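Local coordinates for protein amidase, hydantoinase/carbamoylase family (PDB 6C0D) that probably hydrolyses N-carbamoyl-L-amino acids, as a zinc-binding homodimeric member of the peptidase M20 family, at residues G81-V85 against K187-A191; G218-L224 against V289-R295; A250-I255 against L312-W316; V336-L342 against A373-C379. One frame throughout, in Å; residues are numbered along the deposited sequence. Where two conformers were deposited one is given.

Interaction 1. Residues G81-V85 against K187-A191; sequences GPALV and KRQRA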
loop_
_atom_site.group_PDB
_atom_site.type_symbol
_atom_site.label_atom_id
_atom_site.label_comp_id
_atom_site.label_asym_id
_atom_site.label_seq_id
_atom_site.Cartn_x
_atom_site.Cartn_y
_atom_site.Cartn_z
ATOM N N GLY A 81 -27.409 21.263 46.205
ATOM C CA GLY A 81 -27.093 22.368 45.325
ATOM C C GLY A 81 -26.450 21.955 44.013
ATOM O O GLY A 81 -26.350 20.768 43.689
ATOM N N PRO A 82 -25.987 22.935 43.236
ATOM C CA PRO A 82 -25.447 22.631 41.904
ATOM C C PRO A 82 -24.110 21.927 41.987
ATOM O O PRO A 82 -23.294 22.198 42.871
ATOM C CB PRO A 82 -25.289 24.013 41.255
ATOM C CG PRO A 82 -25.112 24.949 42.415
ATOM C CD PRO A 82 -25.969 24.380 43.532
ATOM N N ALA A 83 -23.861 21.066 41.000
ATOM C CA ALA A 83 -22.704 20.183 41.020
ATOM C C ALA A 83 -21.807 20.428 39.814
ATOM O O ALA A 83 -22.271 20.726 38.709
ATOM C CB ALA A 83 -23.136 18.707 41.037
ATOM N N LEU A 84 -20.516 20.290 40.055
ATOM C CA LEU A 84 -19.506 20.206 39.016
ATOM C C LEU A 84 -19.110 18.741 38.855
ATOM O O LEU A 84 -18.772 18.086 39.840
ATOM C CB LEU A 84 -18.289 21.051 39.411
ATOM C CG LEU A 84 -16.996 20.828 38.599
ATOM C CD1 LEU A 84 -17.218 21.304 37.180
ATOM C CD2 LEU A 84 -15.876 21.631 39.265
ATOM N N VAL A 85 -19.135 18.234 37.624
ATOM C CA VAL A 85 -18.718 16.862 37.324
ATOM C C VAL A 85 -17.295 16.911 36.774
ATOM O O VAL A 85 -17.014 17.687 35.853
ATOM C CB VAL A 85 -19.667 16.203 36.303
ATOM C CG1 VAL A 85 -19.259 14.739 36.028
ATOM C CG2 VAL A 85 -21.137 16.291 36.751
ATOM N N LYS A 187 -30.801 19.937 35.850
ATOM C CA LYS A 187 -31.060 20.933 36.885
ATOM C C LYS A 187 -29.938 20.968 37.926
ATOM O O LYS A 187 -29.623 22.039 38.456
ATOM C CB LYS A 187 -32.402 20.664 37.567
ATOM N N ARG A 188 -29.318 19.821 38.215
ATOM C CA ARG A 188 -28.298 19.705 39.257
ATOM C C ARG A 188 -26.870 19.846 38.729
ATOM O O ARG A 188 -26.075 20.599 39.299
ATOM C CB ARG A 188 -28.462 18.359 39.984
ATOM C CG ARG A 188 -27.348 18.006 40.963
ATOM C CD ARG A 188 -27.628 16.701 41.727
ATOM N NE ARG A 188 -26.496 16.470 42.608
ATOM C CZ ARG A 188 -25.345 15.932 42.210
ATOM N NH1 ARG A 188 -24.329 15.836 43.060
ATOM N NH2 ARG A 188 -25.201 15.490 40.961
ATOM N N GLN A 189 -26.512 19.114 37.666
ATOM C CA GLN A 189 -25.140 19.066 37.148
ATOM C C GLN A 189 -24.958 20.179 36.123
ATOM O O GLN A 189 -25.498 20.110 35.014
ATOM C CB GLN A 189 -24.869 17.683 36.558
ATOM C CG GLN A 189 -24.837 16.623 37.673
ATOM C CD GLN A 189 -25.113 15.213 37.201
ATOM O OE1 GLN A 189 -25.973 14.996 36.355
ATOM N NE2 GLN A 189 -24.380 14.240 37.754
ATOM N N ARG A 190 -24.205 21.215 36.494
ATOM C CA ARG A 190 -24.198 22.424 35.685
ATOM C C ARG A 190 -22.891 22.673 34.948
ATOM O O ARG A 190 -22.834 23.615 34.147
ATOM C CB ARG A 190 -24.522 23.650 36.545
ATOM C CG ARG A 190 -25.941 23.651 37.124
ATOM C CD ARG A 190 -27.004 23.493 36.047
ATOM N NE ARG A 190 -26.856 24.439 34.944
ATOM C CZ ARG A 190 -26.856 24.091 33.660
ATOM N NH1 ARG A 190 -27.003 22.819 33.318
ATOM N NH2 ARG A 190 -26.718 25.013 32.718
ATOM N N ALA A 191 -21.872 21.849 35.162
ATOM C CA ALA A 191 -20.596 22.050 34.480
ATOM C C ALA A 191 -19.820 20.747 34.503
ATOM O O ALA A 191 -19.992 19.935 35.412
ATOM C CB ALA A 191 -19.770 23.154 35.144
HETATM O O HOH W 1 -26.279 18.316 44.628
#
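Ala83 and Gln189 form a parallel bridge with their CA atoms 4.7 Å apart, where strand 83-88 meets the beginning of strand 189-198 in what is probably the larger, zinc-binding domain of the M20 fold. The short axes of 83-85 and 189-191 diverge by 62°, so the pairing is strongly twisted. Three backbone bonds hold it. Ala83 N gives its hydrogen to Arg188 O at 2.8 Å, and Ala83 O receives Arg190 N at 3.0 Å. Val85 N donates to Ala191 O at 2.9 Å. Ala83 thus uses both its N-H and its carbonyl on segment 187-191, either side of Gln189.

Arg188 covers Ala83 with its guanidinium. Its CG is trans to the backbone nitrogen (chi1 172°) and the chain stays extended to NE, which carries the group there; the methyl CB lies against one face of it, off centre, 3.7 Å from NH1. A water lies 2.7 Å from Arg188 NE, from which it accepts, and can donate to Gly81 O. Farther along, Val85 CG2 packs at a slant on Gln189 CG, while Leu84 CD1 meets Ala191 CB at 3.8 Å.

The polar ends are completed by strand 125-130 and by the loop that leads into strand 189-198: Asp127 OD2 forms a salt bridge with Arg188 NH2 and accepts a hydrogen bond from Gln189 NE2, and Gln189 OE1 accepts from Asp185 N. The shared carboxylate probably offsets the arginine's charge, which is also close to that of Arg76. Backbone pairing therefore sets the strand register, while Asp127, probably helped by the water, holds the guanidinium over the small Ala83.

Interaction 2. Residues G218-L224 against V289-R295; sequences GIREFQL and VLHLQFR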
loop_
_atom_site.group_PDB
_atom_site.type_symbol
_atom_site.label_atom_id
_atom_site.label_comp_id
_atom_site.label_asym_id
_atom_site.label_seq_id
_atom_site.Cartn_x
_atom_site.Cartn_y
_atom_site.Cartn_z
ATOM N N GLY A 218 -13.357 19.377 14.636
ATOM C CA GLY A 218 -14.148 18.494 13.806
ATOM C C GLY A 218 -13.256 17.647 12.909
ATOM O O GLY A 218 -12.067 17.935 12.748
ATOM N N ILE A 219 -13.834 16.589 12.336
ATOM C CA ILE A 219 -13.078 15.592 11.563
ATOM C C ILE A 219 -13.824 15.246 10.278
ATOM O O ILE A 219 -15.057 15.133 10.273
ATOM C CB ILE A 219 -12.831 14.308 12.390
ATOM C CG1 ILE A 219 -12.140 14.657 13.727
ATOM C CG2 ILE A 219 -11.929 13.325 11.599
ATOM C CD1 ILE A 219 -12.076 13.510 14.734
ATOM N N ARG A 220 -13.067 15.050 9.183
ATOM C CA ARG A 220 -13.588 14.450 7.963
ATOM C C ARG A 220 -12.647 13.338 7.525
ATOM O O ARG A 220 -11.425 13.457 7.678
ATOM C CB ARG A 220 -13.722 15.471 6.826
ATOM C CG ARG A 220 -14.818 16.493 7.047
ATOM C CD ARG A 220 -16.205 15.837 7.035
ATOM N NE ARG A 220 -17.256 16.855 7.083
ATOM C CZ ARG A 220 -17.657 17.479 8.192
ATOM N NH1 ARG A 220 -17.136 17.182 9.383
ATOM N NH2 ARG A 220 -18.599 18.401 8.109
ATOM N N GLU A 221 -13.228 12.259 6.997
ATOM C CA GLU A 221 -12.456 11.161 6.421
ATOM C C GLU A 221 -13.040 10.801 5.067
ATOM O O GLU A 221 -14.260 10.807 4.893
ATOM C CB GLU A 221 -12.462 9.945 7.350
ATOM C CG GLU A 221 -11.608 10.204 8.605
ATOM C CD GLU A 221 -11.658 9.079 9.609
ATOM O OE1 GLU A 221 -12.650 8.321 9.621
ATOM O OE2 GLU A 221 -10.702 8.952 10.385
ATOM N N PHE A 222 -12.161 10.496 4.108
ATOM C CA PHE A 222 -12.577 10.124 2.765
ATOM C C PHE A 222 -11.664 9.033 2.238
ATOM O O PHE A 222 -10.486 8.954 2.610
ATOM C CB PHE A 222 -12.503 11.300 1.789
ATOM C CG PHE A 222 -13.494 12.393 2.076
ATOM C CD1 PHE A 222 -14.739 12.387 1.467
ATOM C CD2 PHE A 222 -13.161 13.443 2.916
ATOM C CE1 PHE A 222 -15.653 13.394 1.716
ATOM C CE2 PHE A 222 -14.087 14.456 3.188
ATOM C CZ PHE A 222 -15.327 14.431 2.571
ATOM N N GLN A 223 -12.214 8.207 1.357
ATOM C CA GLN A 223 -11.401 7.428 0.438
ATOM C C GLN A 223 -11.463 8.099 -0.918
ATOM O O GLN A 223 -12.518 8.580 -1.346
ATOM C CB GLN A 223 -11.901 5.992 0.290
ATOM C CG GLN A 223 -11.675 5.082 1.460
ATOM C CD GLN A 223 -12.022 3.651 1.107
ATOM O OE1 GLN A 223 -12.207 3.321 -0.067
ATOM N NE2 GLN A 223 -12.118 2.796 2.115
ATOM N N LEU A 224 -10.338 8.135 -1.599
ATOM C CA LEU A 224 -10.284 8.659 -2.951
ATOM C C LEU A 224 -9.727 7.564 -3.844
ATOM O O LEU A 224 -8.582 7.125 -3.652
ATOM C CB LEU A 224 -9.425 9.916 -3.000
ATOM C CG LEU A 224 -9.368 10.625 -4.340
ATOM C CD1 LEU A 224 -10.752 11.094 -4.786
ATOM C CD2 LEU A 224 -8.456 11.780 -4.148
ATOM N N VAL A 289 -5.962 3.728 -4.466
ATOM C CA VAL A 289 -6.835 4.354 -3.475
ATOM C C VAL A 289 -5.978 4.971 -2.379
ATOM O O VAL A 289 -4.952 4.408 -1.977
ATOM C CB VAL A 289 -7.854 3.340 -2.897
ATOM C CG1 VAL A 289 -7.135 2.182 -2.235
ATOM C CG2 VAL A 289 -8.806 4.028 -1.894
ATOM N N LEU A 290 -6.382 6.156 -1.921
ATOM C CA LEU A 290 -5.754 6.749 -0.751
ATOM C C LEU A 290 -6.828 6.981 0.303
ATOM O O LEU A 290 -8.012 7.126 -0.015
ATOM C CB LEU A 290 -5.023 8.070 -1.073
ATOM C CG LEU A 290 -5.801 9.330 -1.516
ATOM C CD1 LEU A 290 -6.512 10.059 -0.334
ATOM C CD2 LEU A 290 -4.846 10.293 -2.184
ATOM N N HIS A 291 -6.400 7.011 1.555
ATOM C CA HIS A 291 -7.243 7.414 2.670
ATOM C C HIS A 291 -6.793 8.792 3.139
ATOM O O HIS A 291 -5.592 9.016 3.352
ATOM C CB HIS A 291 -7.153 6.394 3.805
ATOM C CG HIS A 291 -7.639 5.029 3.422
ATOM N ND1 HIS A 291 -7.988 4.073 4.351
ATOM C CD2 HIS A 291 -7.834 4.461 2.209
ATOM C CE1 HIS A 291 -8.393 2.980 3.725
ATOM N NE2 HIS A 291 -8.309 3.192 2.425
ATOM N N LEU A 292 -7.748 9.718 3.268
ATOM C CA LEU A 292 -7.486 11.105 3.615
ATOM C C LEU A 292 -8.286 11.461 4.860
ATOM O O LEU A 292 -9.478 11.142 4.946
ATOM C CB LEU A 292 -7.885 12.056 2.477
ATOM C CG LEU A 292 -7.774 13.557 2.751
ATOM C CD1 LEU A 292 -6.289 13.956 2.803
ATOM C CD2 LEU A 292 -8.505 14.363 1.691
ATOM N N GLN A 293 -7.635 12.116 5.812
ATOM C CA GLN A 293 -8.319 12.646 6.988
ATOM C C GLN A 293 -7.975 14.118 7.091
ATOM O O GLN A 293 -6.871 14.518 6.728
ATOM C CB GLN A 293 -7.869 11.924 8.263
ATOM C CG GLN A 293 -8.588 12.379 9.540
ATOM C CD GLN A 293 -8.007 11.678 10.754
ATOM O OE1 GLN A 293 -7.079 12.179 11.378
ATOM N NE2 GLN A 293 -8.529 10.493 11.065
ATOM N N PHE A 294 -8.912 14.935 7.580
ATOM C CA PHE A 294 -8.512 16.287 7.945
ATOM C C PHE A 294 -9.363 16.770 9.114
ATOM O O PHE A 294 -10.464 16.266 9.370
ATOM C CB PHE A 294 -8.551 17.280 6.761
ATOM C CG PHE A 294 -9.864 17.352 6.011
ATOM C CD1 PHE A 294 -10.092 16.526 4.911
ATOM C CD2 PHE A 294 -10.831 18.306 6.347
ATOM C CE1 PHE A 294 -11.280 16.617 4.179
ATOM C CE2 PHE A 294 -12.033 18.402 5.613
ATOM C CZ PHE A 294 -12.249 17.558 4.528
ATOM N N ARG A 295 -8.797 17.719 9.859
ATOM C CA ARG A 295 -9.411 18.207 11.094
ATOM C C ARG A 295 -9.182 19.699 11.218
ATOM O O ARG A 295 -8.138 20.211 10.811
ATOM C CB ARG A 295 -8.833 17.531 12.351
ATOM C CG ARG A 295 -8.763 16.005 12.269
ATOM C CD ARG A 295 -8.397 15.393 13.627
ATOM N NE ARG A 295 -8.000 13.990 13.481
ATOM C CZ ARG A 295 -8.100 13.075 14.439
ATOM N NH1 ARG A 295 -8.595 13.408 15.627
ATOM N NH2 ARG A 295 -7.728 11.819 14.206
#
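The Gln293 amide, bonded across the strands to Glu221, has its OE1 gripped by Arg295 NE and NH2, each at 2.9 Å and both from the same face of the amide. The oxygen lies in the guanidinium plane, yet the donors stand above the carbonyl plane. At the amide's other end Gln293 NE2 donates to Glu221 OE2 at 2.7 Å, OE2 accepting through its anti lone pair, with carboxylate and amide nearly coplanar (15°).

These groups sit on one face of an antiparallel pair formed by 218-224 and 289-295, whose axes run at 165°. Arg220 with Phe294, Phe222 with Leu292 and Leu224 with Leu290 are hydrogen-bonded pairs, each with two backbone bonds; Glu221-Gln293 is a non-hydrogen-bonded pair. On the polar face Gln223 CG also lies over the His291 ring, 4.2 Å from its centroid, and Ile219 CD1 rests on the Arg295 guanidinium, 3.6 Å from NH1.

The reverse face is mainly apolar, apart from Arg220. Phe294 CG stands between the backbone nitrogen and carbonyl carbon (chi1 54°), bringing the ring under Arg220 CB, a CH-pi contact 3.7 Å from the centroid. Phe294 CE1 meets the edge of Phe222 at CE2, 3.7 Å away. Arg220 forms salt bridges with Glu306 and Glu334.

Gln293 NE2 also bonds Ser282 of the second subunit, consistent with the smaller, dimerisation domain of M20 enzymes. Arg295 NH1 pairs with the sulfonate of a HEPES molecule, probably from the crystallisation liquor. The chain Glu221-Gln293-Arg295 thus fixes the amide's orientation at the dimer boundary and probably helps hold the arginine in place for an anion.

Interaction 3. Residues A250-I255 against L312-W316; sequences AFIAHI and LVDEW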
loop_
_atom_site.group_PDB
_atom_site.type_symbol
_atom_site.label_atom_id
_atom_site.label_comp_id
_atom_site.label_asym_id
_atom_site.label_seq_id
_atom_site.Cartn_x
_atom_site.Cartn_y
_atom_site.Cartn_z
ATOM N N ALA A 250 -0.158 12.645 -8.124
ATOM C CA ALA A 250 -0.372 14.007 -8.612
ATOM C C ALA A 250 -1.521 14.670 -7.857
ATOM O O ALA A 250 -1.476 15.864 -7.541
ATOM C CB ALA A 250 -0.688 13.981 -10.111
ATOM N N PHE A 251 -2.562 13.904 -7.566
ATOM C CA PHE A 251 -3.723 14.469 -6.892
ATOM C C PHE A 251 -3.364 14.934 -5.488
ATOM O O PHE A 251 -3.878 15.957 -5.026
ATOM C CB PHE A 251 -4.854 13.442 -6.862
ATOM C CG PHE A 251 -6.222 14.053 -6.567
ATOM C CD1 PHE A 251 -7.093 14.368 -7.601
ATOM C CD2 PHE A 251 -6.590 14.358 -5.270
ATOM C CE1 PHE A 251 -8.349 14.947 -7.337
ATOM C CE2 PHE A 251 -7.843 14.953 -5.004
ATOM C CZ PHE A 251 -8.708 15.234 -6.033
ATOM N N ILE A 252 -2.468 14.225 -4.803
ATOM C CA ILE A 252 -2.110 14.644 -3.449
ATOM C C ILE A 252 -1.515 16.043 -3.476
ATOM O O ILE A 252 -1.786 16.860 -2.587
ATOM C CB ILE A 252 -1.161 13.621 -2.794
ATOM C CG1 ILE A 252 -1.932 12.336 -2.462
ATOM C CG2 ILE A 252 -0.534 14.202 -1.490
ATOM C CD1 ILE A 252 -1.021 11.165 -1.940
ATOM N N ALA A 253 -0.723 16.361 -4.508
ATOM C CA ALA A 253 -0.171 17.713 -4.581
ATOM C C ALA A 253 -1.277 18.746 -4.742
ATOM O O ALA A 253 -1.168 19.858 -4.217
ATOM C CB ALA A 253 0.844 17.840 -5.723
ATOM N N HIS A 254 -2.342 18.415 -5.489
ATOM C CA HIS A 254 -3.477 19.339 -5.566
ATOM C C HIS A 254 -4.147 19.525 -4.212
ATOM O O HIS A 254 -4.575 20.638 -3.874
ATOM C CB HIS A 254 -4.507 18.847 -6.578
ATOM C CG HIS A 254 -3.994 18.814 -7.981
ATOM N ND1 HIS A 254 -4.540 18.005 -8.951
ATOM C CD2 HIS A 254 -2.977 19.477 -8.575
ATOM C CE1 HIS A 254 -3.879 18.167 -10.085
ATOM N NE2 HIS A 254 -2.930 19.060 -9.886
ATOM N N ILE A 255 -4.297 18.443 -3.443
ATOM C CA ILE A 255 -4.886 18.568 -2.107
ATOM C C ILE A 255 -4.045 19.507 -1.250
ATOM O O ILE A 255 -4.567 20.412 -0.578
ATOM C CB ILE A 255 -5.015 17.183 -1.441
ATOM C CG1 ILE A 255 -6.077 16.326 -2.142
ATOM C CG2 ILE A 255 -5.355 17.321 0.079
ATOM C CD1 ILE A 255 -6.074 14.858 -1.671
ATOM N N LEU A 312 -11.902 19.745 -6.426
ATOM C CA LEU A 312 -10.705 19.159 -7.027
ATOM C C LEU A 312 -11.030 17.888 -7.805
ATOM O O LEU A 312 -10.457 17.636 -8.873
ATOM C CB LEU A 312 -9.671 18.839 -5.950
ATOM C CG LEU A 312 -8.845 19.977 -5.364
ATOM C CD1 LEU A 312 -7.903 19.402 -4.279
ATOM C CD2 LEU A 312 -8.052 20.693 -6.469
ATOM N N VAL A 313 -11.898 17.043 -7.252
ATOM C CA VAL A 313 -12.280 15.818 -7.944
ATOM C C VAL A 313 -12.999 16.158 -9.253
ATOM O O VAL A 313 -12.710 15.581 -10.305
ATOM C CB VAL A 313 -13.145 14.938 -7.016
ATOM C CG1 VAL A 313 -13.744 13.745 -7.797
ATOM C CG2 VAL A 313 -12.299 14.436 -5.819
ATOM N N ASP A 314 -13.928 17.118 -9.209
ATOM C CA ASP A 314 -14.634 17.525 -10.424
ATOM C C ASP A 314 -13.676 18.120 -11.448
ATOM O O ASP A 314 -13.793 17.849 -12.649
ATOM C CB ASP A 314 -15.740 18.532 -10.097
ATOM C CG ASP A 314 -16.895 17.916 -9.329
ATOM O OD1 ASP A 314 -17.008 16.677 -9.308
ATOM O OD2 ASP A 314 -17.698 18.678 -8.746
ATOM N N GLU A 315 -12.719 18.940 -10.998
ATOM C CA GLU A 315 -11.727 19.484 -11.927
ATOM C C GLU A 315 -10.868 18.381 -12.524
ATOM O O GLU A 315 -10.624 18.351 -13.738
ATOM C CB GLU A 315 -10.836 20.502 -11.224
ATOM C CG GLU A 315 -11.549 21.764 -10.787
ATOM C CD GLU A 315 -10.743 22.534 -9.753
ATOM O OE1 GLU A 315 -9.523 22.264 -9.631
ATOM O OE2 GLU A 315 -11.327 23.395 -9.056
ATOM N N TRP A 316 -10.383 17.470 -11.678
ATOM C CA TRP A 316 -9.603 16.340 -12.169
ATOM C C TRP A 316 -10.370 15.585 -13.250
ATOM O O TRP A 316 -9.839 15.304 -14.333
ATOM C CB TRP A 316 -9.229 15.405 -11.003
ATOM C CG TRP A 316 -8.385 14.268 -11.471
ATOM C CD1 TRP A 316 -8.813 13.085 -12.032
ATOM C CD2 TRP A 316 -6.956 14.226 -11.487
ATOM N NE1 TRP A 316 -7.718 12.303 -12.384
ATOM C CE2 TRP A 316 -6.575 12.988 -12.062
ATOM C CE3 TRP A 316 -5.959 15.110 -11.057
ATOM C CZ2 TRP A 316 -5.242 12.622 -12.222
ATOM C CZ3 TRP A 316 -4.630 14.746 -11.229
ATOM C CH2 TRP A 316 -4.286 13.513 -11.805
#
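An aromatic cluster of Phe251, His254 and Trp316 joins two helices, 244-262 and 299-317, that cover one face of a sheet, consistent with the smaller, dimerisation domain of M20 enzymes. The segments 250-255 and 312-316 run at 137° to each other with their axes 11.2 Å apart, a wide spacing bridged by large side chains. Phe251 presents its edge to the face of Trp316 in an offset edge-to-face pair: the planes meet at 62° and Phe251 CD1 lies 3.7 Å from Trp316 CE3, above the indole but toward its rim. Trp316 CG is trans to its backbone nitrogen (chi1 -178°), which swings the indole across toward helix 244-262.

His254 meets the same indole differently. The two are rim to rim, neither lying over the other's face, and His254 CE1 is 3.7 Å from Trp316 CZ3. Ala250 CB, one turn earlier, touches the indole edge at CH2, 4.0 Å away. At the far end of the Phe251 ring, CZ contacts both Leu312 CB and Val313 CG2, each at 3.7 Å. Leu312 pushes its CD1 branch against the backbone of the opposing helix, 3.6 Å from His254 O, while CD2 approaches His254 CB. The contact between these segments is van der Waals and aromatic, and the buried indole nitrogen is satisfied elsewhere, with NE1 donating to Val322 O.

Beneath the helices, Leu224 of strand 210-227 packs against both Phe251 and Val313, and Phe226 meets the Phe251 ring. In strand 323-328, Leu326 touches Val313 and Ala324 touches Trp316, while Ile252, on another side of helix 244-262, packs on Val249 of the second subunit.

Interaction 4. Residues V336-L342 against A373-C379; sequences VTMDAAL and AQHIPAC. With EDO (1,2-ethanediol), chain I.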
loop_
_atom_site.group_PDB
_atom_site.type_symbol
_atom_site.label_atom_id
_atom_site.label_comp_id
_atom_site.label_asym_id
_atom_site.label_seq_id
_atom_site.Cartn_x
_atom_site.Cartn_y
_atom_site.Cartn_z
ATOM N N VAL A 336 -16.506 21.253 18.341
ATOM C CA VAL A 336 -17.309 21.415 19.554
ATOM C C VAL A 336 -16.553 22.381 20.455
ATOM O O VAL A 336 -15.453 22.064 20.922
ATOM C CB VAL A 336 -17.581 20.081 20.268
ATOM C CG1 VAL A 336 -18.283 20.338 21.616
ATOM C CG2 VAL A 336 -18.469 19.166 19.400
ATOM N N THR A 337 -17.124 23.565 20.687
ATOM C CA THR A 337 -16.411 24.554 21.493
ATOM C C THR A 337 -16.545 24.229 22.972
ATOM O O THR A 337 -17.581 23.736 23.428
ATOM C CB THR A 337 -16.950 25.962 21.237
ATOM O OG1 THR A 337 -18.299 26.014 21.689
ATOM C CG2 THR A 337 -16.933 26.283 19.752
ATOM N N MET A 338 -15.491 24.527 23.728
ATOM C CA MET A 338 -15.586 24.437 25.174
ATOM C C MET A 338 -16.200 25.723 25.713
ATOM O O MET A 338 -16.053 26.796 25.120
ATOM C CB MET A 338 -14.206 24.199 25.795
ATOM C CG MET A 338 -13.519 22.905 25.288
ATOM S SD MET A 338 -14.308 21.391 25.834
ATOM C CE MET A 338 -15.459 21.016 24.456
ATOM N N ASP A 339 -16.905 25.602 26.838
ATOM C CA ASP A 339 -17.648 26.743 27.380
ATOM C C ASP A 339 -16.713 27.920 27.643
ATOM O O ASP A 339 -15.669 27.755 28.275
ATOM C CB ASP A 339 -18.339 26.337 28.684
ATOM C CG ASP A 339 -19.238 27.430 29.213
ATOM O OD1 ASP A 339 -20.404 27.493 28.773
ATOM O OD2 ASP A 339 -18.751 28.229 30.043
ATOM N N ALA A 340 -17.086 29.115 27.152
ATOM C CA ALA A 340 -16.161 30.253 27.248
ATOM C C ALA A 340 -15.911 30.688 28.696
ATOM O O ALA A 340 -14.776 31.029 29.067
ATOM C CB ALA A 340 -16.697 31.429 26.436
ATOM N N ALA A 341 -16.951 30.719 29.532
ATOM C CA ALA A 341 -16.716 31.122 30.921
ATOM C C ALA A 341 -15.892 30.074 31.680
ATOM O O ALA A 341 -15.017 30.433 32.479
ATOM C CB ALA A 341 -18.066 31.413 31.626
ATOM N N LEU A 342 -16.134 28.779 31.437
ATOM C CA LEU A 342 -15.305 27.751 32.074
ATOM C C LEU A 342 -13.852 27.870 31.633
ATOM O O LEU A 342 -12.933 27.761 32.453
ATOM C CB LEU A 342 -15.837 26.349 31.755
ATOM C CG LEU A 342 -17.240 25.993 32.331
ATOM C CD1 LEU A 342 -17.556 24.551 32.010
ATOM C CD2 LEU A 342 -17.343 26.221 33.849
ATOM N N ALA A 373 -20.350 18.280 26.181
ATOM C CA ALA A 373 -20.429 19.721 25.930
ATOM C C ALA A 373 -21.681 20.128 25.169
ATOM O O ALA A 373 -22.082 21.299 25.235
ATOM C CB ALA A 373 -19.199 20.198 25.148
ATOM N N GLN A 374 -22.295 19.207 24.433
ATOM C CA GLN A 374 -23.509 19.526 23.702
ATOM C C GLN A 374 -24.732 19.600 24.616
ATOM O O GLN A 374 -25.804 20.000 24.155
ATOM C CB GLN A 374 -23.684 18.497 22.570
ATOM C CG GLN A 374 -22.379 18.358 21.716
ATOM C CD GLN A 374 -22.427 17.295 20.612
ATOM O OE1 GLN A 374 -23.490 16.981 20.079
ATOM N NE2 GLN A 374 -21.252 16.751 20.254
ATOM N N HIS A 375 -24.585 19.255 25.901
ATOM C CA HIS A 375 -25.700 19.227 26.845
ATOM C C HIS A 375 -25.523 20.145 28.039
ATOM O O HIS A 375 -26.505 20.727 28.506
ATOM C CB HIS A 375 -25.923 17.795 27.343
ATOM C CG HIS A 375 -26.310 16.853 26.250
ATOM N ND1 HIS A 375 -27.622 16.546 25.962
ATOM C CD2 HIS A 375 -25.556 16.189 25.342
ATOM C CE1 HIS A 375 -27.660 15.717 24.932
ATOM N NE2 HIS A 375 -26.420 15.489 24.536
ATOM N N ILE A 376 -24.311 20.257 28.572
ATOM C CA ILE A 376 -24.016 21.188 29.658
ATOM C C ILE A 376 -22.668 21.839 29.380
ATOM O O ILE A 376 -21.866 21.325 28.585
ATOM C CB ILE A 376 -23.986 20.490 31.036
ATOM C CG1 ILE A 376 -22.891 19.415 31.072
ATOM C CG2 ILE A 376 -25.385 19.942 31.430
ATOM C CD1 ILE A 376 -22.647 18.891 32.487
ATOM N N PRO A 377 -22.400 22.981 30.022
ATOM C CA PRO A 377 -21.079 23.619 29.889
ATOM C C PRO A 377 -19.950 22.647 30.193
ATOM O O PRO A 377 -19.925 22.027 31.250
ATOM C CB PRO A 377 -21.134 24.739 30.939
ATOM C CG PRO A 377 -22.609 25.132 30.971
ATOM C CD PRO A 377 -23.339 23.813 30.821
ATOM N N ALA A 378 -18.982 22.541 29.271
ATOM C CA ALA A 378 -17.849 21.636 29.449
ATOM C C ALA A 378 -16.536 22.362 29.169
ATOM O O ALA A 378 -16.495 23.348 28.428
ATOM C CB ALA A 378 -17.963 20.425 28.511
ATOM N N CYS A 379 -15.450 21.852 29.760
ATOM C CA CYS A 379 -14.128 22.400 29.474
ATOM C C CYS A 379 -13.085 21.302 29.647
ATOM O O CYS A 379 -13.347 20.253 30.248
ATOM C CB CYS A 379 -13.818 23.607 30.374
ATOM S SG CYS A 379 -13.710 23.166 32.119
HETATM C C1 EDO I . -24.432 23.122 26.711
HETATM O O1 EDO I . -23.977 23.384 25.383
HETATM C C2 EDO I . -24.734 24.434 27.426
HETATM O O2 EDO I . -23.613 25.312 27.284
#
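Asp339 has CG trans to its backbone nitrogen (chi1 -174°), which lays the carboxylate alongside Pro377, OD1 being 3.6 Å from Pro377 CB. Met338 instead bends at chi2 and chi3 (-69° and 93°), and the folded chain brings SD to 3.8 Å from Cys379 CA and CE against Ala373 CB.

One backbone bond ties the segments: Asp339 N donates to Ala378 O at 2.8 Å. Asp339 is also the N-cap of helix 340-353, its OD2 accepting from Leu342 N at 3.0 Å through the anti lone pair. The residue thus anchors the helix start with its side chain and strand 378-384 with its backbone.

Beyond the cap, Leu342 CB packs on Cys379 CB at 3.7 Å and its CD1 reaches Pro377 O. At the other end Val336 splits its branches, CG1 on Ala373 CB at 3.7 Å and CG2 toward Gln374 NE2, whose amide donates to Gln370 O. A 1,2-ethanediol, probably from crystallisation, gives a hydrogen bond from O1 to Ala373 O at 2.8 Å and lies beside Pro377.

Strand 210-227 pairs with this region through Val336 and Met338, and strand 189-198 through Pro377 and Cys379, probably within the larger, zinc-binding domain. The chemistry joins a capped helix to a strand: polar bonds centred on Asp339 fix the turn, Met338 and Leu342 pack against Cys379, and Val336 against Ala373.

Interactions 1 and 4 adjoin, their centres 13 Å apart, because strands 189-198 and 378-384 are neighbours; Pro377 CD lies 3.4 Å from Arg190 O, and Ile376 packs over Gln189 and Ala191. Interactions 2 and 3 form a second group, centres 14 Å apart, in which the helices lie on the apolar face of the strands and Leu290 CD2 meets Ile252 CG1 at 3.6 Å. Between the groups, interactions 1 and 3 are about 50 Å apart at their centres. The zinc, bound by His89, Asp100 and His196, lies about 13 Å from the Met338 side chain, and the side chain of Arg295 is about 11 Å from that of His196, so interactions 4 and 2 approach the metal region from different parts of the chain.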